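Local coordinates for acyl-CoA Binding Protein (Moniliophthora perniciosa, PDB 3FP5) that probably binds medium- and long-chain acyl-CoA esters and keeps them available for fatty acid metabolism, at residues L32-Y37 with Q78-K83; G22-T27 with E86-A91. All blocks are in the same frame, centred on the assembly; numbering follows the deposited sequence.

Contact 1 of 2, residues L32-Y37 with Q78-K83; sequences LYFYKY and QKYVEK
Tyr-33 lays its ring across Lys-83, whose CE sits 3.6 Å from the ring centroid and almost on the ring normal. Bends at chi2 and chi3 (57° and 69°) fold the lysine over that face and leave NZ in a cation-pi position. Lys-83 CG also lies over a face of Phe-34, 4.1 Å from its ring centroid; lysine suits the place because its apolar chain rests on both rings while NZ pairs with Glu-86. The opposite face of the Tyr-33 ring takes the CE2 edge of Tyr-37, offset from the ring centre. Tyr-37 in turn receives the CB of Lys-79 over the centre of its own ring, the two side chains running alongside in the same direction. Helices 28-42 and 73-91 of the acyl-CoA binding protein bundle, four-helical in its classic form, run nearly antiparallel here, with segment axes at 154° and 9.2 Å apart. Deeper in, Phe-34 stands edge-to-face on Tyr-80, its CD1 3.6 Å from Tyr-80 CE1. Phenylalanine suits this buried place because it offers C-H edges and no polar group, while the tyrosine OH hydrogen-bonds a MES molecule, probably from the crystallisation liquor. A water donates to Lys-79 O, 2.8 Å away, and also hydrogen-bonds Tyr-33 OH, tying a helix carbonyl to the opposing phenol.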
# COMPACT_ATOMS: atom_id res chain seq x y z
N LEU A 32 7.16 1.58 1.11
CA LEU A 32 7.60 0.19 0.96
C LEU A 32 6.49 -0.76 1.43
O LEU A 32 6.28 -1.82 0.85
CB LEU A 32 8.88 -0.05 1.75
CG LEU A 32 10.14 0.45 1.04
CD1 LEU A 32 11.33 0.40 1.97
CD2 LEU A 32 10.40 -0.35 -0.24
N TYR A 33 5.78 -0.37 2.49
CA TYR A 33 4.70 -1.18 3.02
C TYR A 33 3.56 -1.28 2.00
O TYR A 33 3.03 -2.36 1.72
CB TYR A 33 4.21 -0.57 4.34
CG TYR A 33 3.24 -1.40 5.13
CD1 TYR A 33 3.64 -2.08 6.28
CD2 TYR A 33 1.90 -1.48 4.75
CE1 TYR A 33 2.73 -2.83 7.03
CE2 TYR A 33 0.99 -2.22 5.48
CZ TYR A 33 1.41 -2.89 6.62
OH TYR A 33 0.48 -3.63 7.34
N PHE A 34 3.19 -0.13 1.43
CA PHE A 34 2.20 -0.13 0.36
C PHE A 34 2.67 -0.97 -0.82
O PHE A 34 1.89 -1.71 -1.41
CB PHE A 34 1.93 1.30 -0.13
CG PHE A 34 1.01 2.10 0.77
CD1 PHE A 34 -0.21 1.59 1.18
CD2 PHE A 34 1.36 3.39 1.16
CE1 PHE A 34 -1.06 2.34 2.00
CE2 PHE A 34 0.52 4.15 1.97
CZ PHE A 34 -0.69 3.62 2.38
N TYR A 35 3.95 -0.85 -1.18
CA TYR A 35 4.49 -1.57 -2.33
C TYR A 35 4.34 -3.07 -2.14
O TYR A 35 3.83 -3.78 -3.02
CB TYR A 35 5.97 -1.25 -2.57
CG TYR A 35 6.53 -2.03 -3.75
CD1 TYR A 35 6.29 -1.62 -5.05
CD2 TYR A 35 7.25 -3.22 -3.56
CE1 TYR A 35 6.77 -2.34 -6.13
CE2 TYR A 35 7.74 -3.94 -4.64
CZ TYR A 35 7.50 -3.49 -5.92
OH TYR A 35 7.97 -4.20 -7.00
N LYS A 36 4.78 -3.56 -0.98
CA LYS A 36 4.86 -5.00 -0.78
C LYS A 36 3.45 -5.61 -0.82
O LYS A 36 3.24 -6.66 -1.43
CB LYS A 36 5.63 -5.36 0.50
CG LYS A 36 4.88 -5.14 1.82
CD LYS A 36 5.85 -5.19 3.00
CE LYS A 36 5.11 -5.08 4.32
NZ LYS A 36 6.04 -4.88 5.48
N TYR A 37 2.48 -4.93 -0.21
CA TYR A 37 1.12 -5.46 -0.23
C TYR A 37 0.41 -5.22 -1.56
O TYR A 37 -0.46 -6.00 -1.95
CB TYR A 37 0.30 -4.98 0.98
CG TYR A 37 0.71 -5.70 2.24
CD1 TYR A 37 0.60 -7.09 2.33
CD2 TYR A 37 1.25 -5.01 3.32
CE1 TYR A 37 0.98 -7.76 3.48
CE2 TYR A 37 1.65 -5.67 4.47
CZ TYR A 37 1.52 -7.06 4.54
OH TYR A 37 1.91 -7.74 5.67
N GLN A 78 -6.40 -6.16 2.98
CA GLN A 78 -6.70 -5.63 4.30
C GLN A 78 -5.57 -4.76 4.84
O GLN A 78 -5.79 -3.63 5.30
CB GLN A 78 -7.00 -6.77 5.27
CG GLN A 78 -7.32 -6.27 6.66
CD GLN A 78 -7.37 -7.39 7.67
OE1 GLN A 78 -6.89 -8.50 7.42
NE2 GLN A 78 -7.95 -7.11 8.84
N LYS A 79 -4.35 -5.28 4.78
CA LYS A 79 -3.18 -4.57 5.27
C LYS A 79 -2.95 -3.25 4.52
O LYS A 79 -2.59 -2.24 5.12
CB LYS A 79 -1.94 -5.46 5.16
CG LYS A 79 -1.97 -6.65 6.12
CD LYS A 79 -2.20 -6.16 7.54
CE LYS A 79 -2.12 -7.30 8.55
NZ LYS A 79 -2.46 -6.84 9.93
N TYR A 80 -3.15 -3.28 3.20
CA TYR A 80 -2.95 -2.10 2.37
C TYR A 80 -3.98 -1.02 2.74
O TYR A 80 -3.62 0.14 3.03
CB TYR A 80 -3.07 -2.49 0.88
CG TYR A 80 -2.66 -1.39 -0.08
CD1 TYR A 80 -1.44 -1.44 -0.76
CD2 TYR A 80 -3.50 -0.31 -0.32
CE1 TYR A 80 -1.08 -0.41 -1.65
CE2 TYR A 80 -3.15 0.70 -1.20
CZ TYR A 80 -1.94 0.65 -1.86
OH TYR A 80 -1.62 1.68 -2.72
N VAL A 81 -5.25 -1.41 2.74
CA VAL A 81 -6.32 -0.46 3.09
C VAL A 81 -6.12 0.10 4.50
O VAL A 81 -6.18 1.32 4.72
CB VAL A 81 -7.72 -1.11 2.96
CG1 VAL A 81 -8.80 -0.19 3.58
CG2 VAL A 81 -8.02 -1.42 1.49
N GLU A 82 -5.86 -0.78 5.45
CA GLU A 82 -5.67 -0.35 6.82
C GLU A 82 -4.49 0.61 7.01
O GLU A 82 -4.58 1.56 7.80
CB GLU A 82 -5.55 -1.56 7.74
CG GLU A 82 -6.89 -2.22 7.98
CD GLU A 82 -6.78 -3.44 8.86
OE1 GLU A 82 -5.64 -3.85 9.17
OE2 GLU A 82 -7.84 -3.99 9.24
N LYS A 83 -3.39 0.39 6.28
CA LYS A 83 -2.26 1.31 6.36
C LYS A 83 -2.65 2.70 5.86
O LYS A 83 -2.27 3.72 6.45
CB LYS A 83 -1.07 0.79 5.55
CG LYS A 83 0.14 1.74 5.56
CD LYS A 83 0.59 2.03 6.98
CE LYS A 83 1.20 0.78 7.61
NZ LYS A 83 1.71 1.06 8.98
O HOH W 1 -1.80 -2.10 7.81

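Contact 2 of 2, residues G22-T27 with E86-A91; sequences GPIKPT and EILKKA
Ile-24 reaches from the loop onto the last turns of helix 73-91 and makes the tighter part of this contact. Its two branches divide the work. With CG1 anti to the carbonyl carbon (chi1 -59°), that branch lies 4.1 Å from the Ala-91 CB, while the CG2 methyl goes to Leu-88, 3.9 Å from its CD2, and more distantly to Ile-87. A beta-branched residue suits the place because it presents two apolar arms from one backbone position, and the small Ala-91 lets the loop backbone come near: the CA atoms of Ile-24 and Ala-91 are 6.0 Å apart. Farther along the loop contact is sparser. Pro-26, though buried, touches Ile-87 at a single point, its CB 4.2 Å from the Ile-87 CD1, and the two CA atoms are separated by 7.0 Å. The loose side faces solvent: exposed Pro-23 contributes little more than its carbonyl O beside the Ala-91 methyl, and Lys-25 turns away from the helix, as a charged chain would be expected to do beside so apolar an interface. Thr-27 ends the loop as the N-cap of helix 28-42, its side chain capping a backbone N of the helix. Around this patch, Leu-18 backs Ile-24 and Pro-26, helix 28-42 sets Gln-31 against Pro-26 and Glu-30 against Ile-87, and helix 94-105 meets Leu-88 through Tyr-99 and Ile-100.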
# COMPACT_ATOMS: atom_id res chain seq x y z
N GLY A 22 3.13 17.08 0.06
CA GLY A 22 1.75 17.38 0.40
C GLY A 22 1.45 17.10 1.86
O GLY A 22 2.27 16.52 2.57
N PRO A 23 0.26 17.52 2.32
CA PRO A 23 -0.19 17.33 3.70
C PRO A 23 -0.52 15.86 4.03
O PRO A 23 -0.53 15.48 5.20
CB PRO A 23 -1.45 18.20 3.78
CG PRO A 23 -1.88 18.34 2.34
CD PRO A 23 -0.59 18.48 1.61
N ILE A 24 -0.80 15.06 3.01
CA ILE A 24 -1.01 13.63 3.22
C ILE A 24 0.14 12.89 2.55
O ILE A 24 0.15 12.69 1.34
CB ILE A 24 -2.36 13.15 2.65
CG1 ILE A 24 -3.52 13.90 3.32
CG2 ILE A 24 -2.51 11.64 2.86
CD1 ILE A 24 -4.85 13.70 2.61
N LYS A 25 1.11 12.49 3.36
CA LYS A 25 2.37 11.99 2.83
C LYS A 25 2.85 10.74 3.54
O LYS A 25 3.28 10.80 4.70
CB LYS A 25 3.44 13.08 2.93
CG LYS A 25 4.73 12.74 2.19
CD LYS A 25 5.83 13.73 2.54
CE LYS A 25 7.00 13.64 1.57
NZ LYS A 25 7.38 12.22 1.29
N PRO A 26 2.80 9.59 2.85
CA PRO A 26 3.36 8.37 3.42
C PRO A 26 4.86 8.53 3.59
O PRO A 26 5.51 9.16 2.75
CB PRO A 26 3.08 7.31 2.34
CG PRO A 26 1.97 7.89 1.51
CD PRO A 26 2.24 9.37 1.51
N THR A 27 5.41 7.97 4.66
CA THR A 27 6.86 7.96 4.85
C THR A 27 7.51 6.97 3.88
O THR A 27 6.83 6.21 3.19
CB THR A 27 7.24 7.55 6.28
OG1 THR A 27 6.84 6.19 6.50
CG2 THR A 27 6.56 8.46 7.30
N GLU A 86 -4.84 4.34 8.48
CA GLU A 86 -3.98 4.78 9.57
C GLU A 86 -3.38 6.14 9.22
O GLU A 86 -3.45 7.08 10.00
CB GLU A 86 -2.86 3.76 9.78
CG GLU A 86 -1.80 4.19 10.77
CD GLU A 86 -0.64 3.20 10.84
OE1 GLU A 86 -0.70 2.15 10.16
OE2 GLU A 86 0.33 3.49 11.57
N ILE A 87 -2.81 6.22 8.02
CA ILE A 87 -2.15 7.44 7.57
C ILE A 87 -3.12 8.62 7.45
O ILE A 87 -2.79 9.74 7.82
CB ILE A 87 -1.42 7.20 6.23
CG1 ILE A 87 -0.16 6.38 6.46
CG2 ILE A 87 -1.08 8.53 5.55
CD1 ILE A 87 0.43 5.78 5.18
N LEU A 88 -4.32 8.35 6.92
CA LEU A 88 -5.31 9.40 6.74
C LEU A 88 -5.78 9.89 8.10
O LEU A 88 -5.99 11.08 8.29
CB LEU A 88 -6.51 8.87 5.93
CG LEU A 88 -6.21 8.52 4.47
CD1 LEU A 88 -7.41 7.86 3.83
CD2 LEU A 88 -5.80 9.77 3.70
N LYS A 89 -5.92 8.97 9.05
CA LYS A 89 -6.38 9.35 10.39
C LYS A 89 -5.35 10.21 11.10
O LYS A 89 -5.69 11.19 11.76
CB LYS A 89 -6.73 8.11 11.21
CG LYS A 89 -7.97 7.40 10.71
CD LYS A 89 -8.25 6.13 11.52
CE LYS A 89 -9.47 5.39 10.97
NZ LYS A 89 -9.67 4.07 11.66
N LYS A 90 -4.08 9.86 10.93
CA LYS A 90 -2.97 10.61 11.49
C LYS A 90 -2.84 12.01 10.85
O LYS A 90 -2.50 12.98 11.52
CB LYS A 90 -1.67 9.83 11.30
CG LYS A 90 -0.44 10.50 11.89
CD LYS A 90 -0.44 10.42 13.40
CE LYS A 90 0.80 11.06 14.00
NZ LYS A 90 0.70 11.17 15.48
N ALA A 91 -3.11 12.10 9.55
CA ALA A 91 -3.06 13.39 8.85
C ALA A 91 -4.14 14.31 9.41
O ALA A 91 -3.91 15.50 9.63
CB ALA A 91 -3.23 13.21 7.36

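Both contacts use helix 73-91, one near its middle and the other at its C-terminal end, and the chain between the two parts of contact 2 contains both parts of contact 1. The centre of contact 1 is about 3 Å from that of the chain, yet the contact grades from buried aromatic rings to a partly exposed edge with lysines and water. The centre of contact 2 is about 13 Å from that of the chain. This smaller contact joins aliphatic side chains, with one backbone carbonyl beside the Ala-91 methyl: a loop rather than a helix meets the shared helix, and four of its six touching residues are buried. Phe-34 CE2 is 3.6 Å from Ile-87 CD1, so that the apolar side chains of the two contacts touch.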